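Local coordinates for conserved hypothetical protein (PDB 2FEX) that is of unknown function but belongs to the DJ-1/PfpI family of the class I glutamine amidotransferase-like superfamily, at residues A117-L123 against G134-R139. Sequence-based numbering, arbitrary orientation.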
ATOM      1  N   ALA A 117     -18.219   9.685  16.910  1.00 18.13           N
ATOM      2  CA  ALA A 117     -16.854   9.500  17.399  1.00 17.06           C
ATOM      3  C   ALA A 117     -15.958   9.308  16.165  1.00 16.47           C
ATOM      4  O   ALA A 117     -16.376   8.684  15.172  1.00 16.38           O
ATOM      5  CB  ALA A 117     -16.769   8.293  18.340  1.00 19.70           C
ATOM      6  N   HIS A 118     -14.747   9.871  16.222  1.00 14.68           N
ATOM      7  CA  HIS A 118     -13.835   9.821  15.048  1.00 14.85           C
ATOM      8  C   HIS A 118     -12.413  10.152  15.502  1.00 14.39           C
ATOM      9  O   HIS A 118     -12.187  10.518  16.655  1.00 15.35           O
ATOM     10  CB  HIS A 118     -14.267  10.852  14.012  1.00 13.97           C
ATOM     11  CG  HIS A 118     -14.263  12.264  14.548  1.00 13.27           C
ATOM     12  ND1 HIS A 118     -15.364  12.848  15.149  1.00 17.10           N
ATOM     13  CD2 HIS A 118     -13.260  13.169  14.626  1.00 15.18           C
ATOM     14  CE1 HIS A 118     -15.029  14.049  15.605  1.00 17.28           C
ATOM     15  NE2 HIS A 118     -13.750  14.264  15.312  1.00 16.46           N
ATOM     16  N   THR A 119     -11.458   9.993  14.582  1.00 14.02           N
ATOM     17  CA  THR A 119     -10.104  10.412  14.839  1.00 14.09           C
ATOM     18  C   THR A 119      -9.553  10.970  13.505  1.00 13.54           C
ATOM     19  O   THR A 119     -10.329  11.295  12.574  1.00 14.28           O
ATOM     20  CB  THR A 119      -9.241   9.265  15.415  1.00 14.56           C
ATOM     21  OG1 THR A 119      -7.973   9.765  15.898  1.00 14.87           O
ATOM     22  CG2 THR A 119      -9.044   8.125  14.364  1.00 14.55           C
ATOM     23  N   GLY A 120      -8.242  11.171  13.476  1.00 13.31           N
ATOM     24  CA  GLY A 120      -7.620  11.827  12.297  1.00 13.75           C
ATOM     25  C   GLY A 120      -6.127  11.847  12.542  1.00 13.35           C
ATOM     26  O   GLY A 120      -5.588  11.193  13.496  1.00 13.41           O
ATOM     27  N   ASN A 121      -5.422  12.621  11.730  1.00 13.15           N
ATOM     28  CA  ASN A 121      -3.975  12.753  11.976  1.00 14.01           C
ATOM     29  C   ASN A 121      -3.700  13.544  13.240  1.00 15.01           C
ATOM     30  O   ASN A 121      -2.683  13.276  13.929  1.00 16.63           O
ATOM     31  CB  ASN A 121      -3.318  13.455  10.795  1.00 15.05           C
ATOM     32  CG  ASN A 121      -3.193  12.545   9.599  1.00 16.79           C
ATOM     33  OD1 ASN A 121      -3.163  11.311   9.745  1.00 15.56           O
ATOM     34  ND2 ASN A 121      -3.139  13.156   8.388  1.00 17.33           N
ATOM     35  N   ALA A 122      -4.579  14.507  13.515  1.00 15.40           N
ATOM     36  CA  ALA A 122      -4.533  15.339  14.728  1.00 15.98           C
ATOM     37  C   ALA A 122      -5.837  16.131  14.823  1.00 16.51           C
ATOM     38  O   ALA A 122      -6.469  16.422  13.769  1.00 15.34           O
ATOM     39  CB  ALA A 122      -3.376  16.344  14.604  1.00 18.39           C
ATOM     40  N   LEU A 123      -6.200  16.524  16.045  1.00 16.19           N
ATOM     41  CA  LEU A 123      -7.416  17.339  16.191  1.00 15.37           C
ATOM     42  C   LEU A 123      -7.243  18.646  15.370  1.00 15.95           C
ATOM     43  O   LEU A 123      -8.184  19.115  14.717  1.00 15.89           O
ATOM     44  CB  LEU A 123      -7.670  17.689  17.666  1.00 16.22           C
ATOM     45  CG  LEU A 123      -8.829  18.651  17.963  1.00 17.90           C
ATOM     46  CD1 LEU A 123     -10.135  18.215  17.390  1.00 18.05           C
ATOM     47  CD2 LEU A 123      -8.910  18.783  19.488  1.00 19.93           C
ATOM     48  N   GLY A 134     -17.034  18.818  15.250  1.00 21.11           N
ATOM     49  CA  GLY A 134     -17.000  17.545  15.999  1.00 20.14           C
ATOM     50  C   GLY A 134     -15.954  17.431  17.123  1.00 19.93           C
ATOM     51  O   GLY A 134     -15.716  16.326  17.624  1.00 19.90           O
ATOM     52  N   GLU A 135     -15.310  18.537  17.518  1.00 19.40           N
ATOM     53  CA  GLU A 135     -14.196  18.446  18.473  1.00 21.61           C
ATOM     54  C   GLU A 135     -14.523  17.608  19.718  1.00 20.86           C
ATOM     55  O   GLU A 135     -13.673  16.871  20.199  1.00 19.39           O
ATOM     56  CB  GLU A 135     -13.719  19.859  18.893  1.00 22.99           C
ATOM     57  CG  GLU A 135     -12.578  19.823  19.875  1.00 25.17           C
ATOM     58  CD  GLU A 135     -11.976  21.210  20.191  1.00 27.13           C
ATOM     59  OE1 GLU A 135     -12.264  22.188  19.443  1.00 28.91           O
ATOM     60  OE2 GLU A 135     -11.193  21.266  21.187  1.00 30.16           O
ATOM     61  N   ALA A 136     -15.753  17.714  20.245  1.00 21.93           N
ATOM     62  CA  ALA A 136     -16.135  16.969  21.475  1.00 22.67           C
ATOM     63  C   ALA A 136     -16.018  15.458  21.324  1.00 23.00           C
ATOM     64  O   ALA A 136     -15.823  14.732  22.320  1.00 23.59           O
ATOM     65  CB  ALA A 136     -17.561  17.370  21.950  1.00 24.56           C
ATOM     66  N   HIS A 137     -16.061  14.991  20.072  1.00 21.43           N
ATOM     67  CA  HIS A 137     -16.077  13.546  19.771  1.00 21.44           C
ATOM     68  C   HIS A 137     -14.766  13.014  19.251  1.00 19.73           C
ATOM     69  O   HIS A 137     -14.680  11.817  18.970  1.00 19.65           O
ATOM     70  CB  HIS A 137     -17.165  13.240  18.732  1.00 21.39           C
ATOM     71  CG  HIS A 137     -18.511  13.620  19.235  1.00 23.01           C
ATOM     72  ND1 HIS A 137     -19.279  14.585  18.645  1.00 28.25           N
ATOM     73  CD2 HIS A 137     -19.178  13.214  20.336  1.00 25.65           C
ATOM     74  CE1 HIS A 137     -20.393  14.742  19.342  1.00 26.66           C
ATOM     75  NE2 HIS A 137     -20.354  13.922  20.374  1.00 33.28           N
ATOM     76  N   TYR A 138     -13.777  13.899  19.109  1.00 18.82           N
ATOM     77  CA  TYR A 138     -12.455  13.485  18.591  1.00 17.89           C
ATOM     78  C   TYR A 138     -11.756  12.577  19.631  1.00 19.23           C
ATOM     79  O   TYR A 138     -11.655  12.906  20.843  1.00 18.95           O
ATOM     80  CB  TYR A 138     -11.575  14.740  18.352  1.00 17.73           C
ATOM     81  CG  TYR A 138     -10.304  14.393  17.617  1.00 16.57           C
ATOM     82  CD1 TYR A 138     -10.256  14.475  16.208  1.00 16.74           C
ATOM     83  CD2 TYR A 138      -9.181  13.892  18.312  1.00 16.63           C
ATOM     84  CE1 TYR A 138      -9.105  14.110  15.499  1.00 15.97           C
ATOM     85  CE2 TYR A 138      -7.976  13.538  17.600  1.00 15.88           C
ATOM     86  CZ  TYR A 138      -7.978  13.636  16.193  1.00 17.08           C
ATOM     87  OH  TYR A 138      -6.861  13.266  15.464  1.00 16.25           O
ATOM     88  N   ARG A 139     -11.285  11.445  19.146  1.00 17.02           N
ATOM     89  CA  ARG A 139     -10.522  10.465  19.954  1.00 18.47           C
ATOM     90  C   ARG A 139      -9.053  10.500  19.580  1.00 18.92           C
ATOM     91  O   ARG A 139      -8.667  10.126  18.467  1.00 18.24           O
ATOM     92  CB  ARG A 139     -11.091   9.073  19.768  1.00 18.86           C
ATOM     93  CG  ARG A 139     -12.488   9.018  20.281  1.00 21.97           C
ATOM     94  CD  ARG A 139     -12.988   7.612  20.455  1.00 28.24           C
ATOM     95  NE  ARG A 139     -14.331   7.734  21.040  1.00 32.13           N
ATOM     96  CZ  ARG A 139     -15.255   6.768  21.044  1.00 36.46           C
ATOM     97  NH1 ARG A 139     -15.000   5.581  20.485  1.00 38.52           N
ATOM     98  NH2 ARG A 139     -16.449   7.008  21.594  1.00 38.28           N
TER
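Tyr138 slots its ring between two parts of 117-123. Leu123 CB sits almost squarely over one face, 4.0 Å from the Tyr138 ring centroid, while Thr119 CA lies over the opposite face. Chi1 of Tyr138 (-171°) places its CG opposite the backbone N and carries the hydroxyl to the 120-122 loop just before helix 123-127, where Tyr138 OH comes within 3.1 Å of Gly120 O. The CA of Tyr138 in turn rests on a face of the His118 imidazole; the two rings meet obliquely, planes at 77°. At the imidazole's edge His118 CE1 faces Gly134 O at 3.1 Å. In this DJ-1/PfpI fold a single parallel bridge ties together the loops before and after helix 123-127, beside strand 145-147 of the central sheet: Arg139 N donates to His118 O at 2.8 Å, and His118 N makes a weak 3.4 Å bond to His137 O. One residue further on, Thr119 OG1 adds a side-chain hydrogen bond to Arg139 O at 2.7 Å. Ala117 CB lies over the centre of the Arg139 guanidinium, 3.5 Å from Arg139 CZ. His118 is held at both ring nitrogens, by Val116 O and Tyr132 OH, and His126 packs edge-to-face with Tyr138. Asn121 OD1 is hydrogen-bonded to Gly155 N.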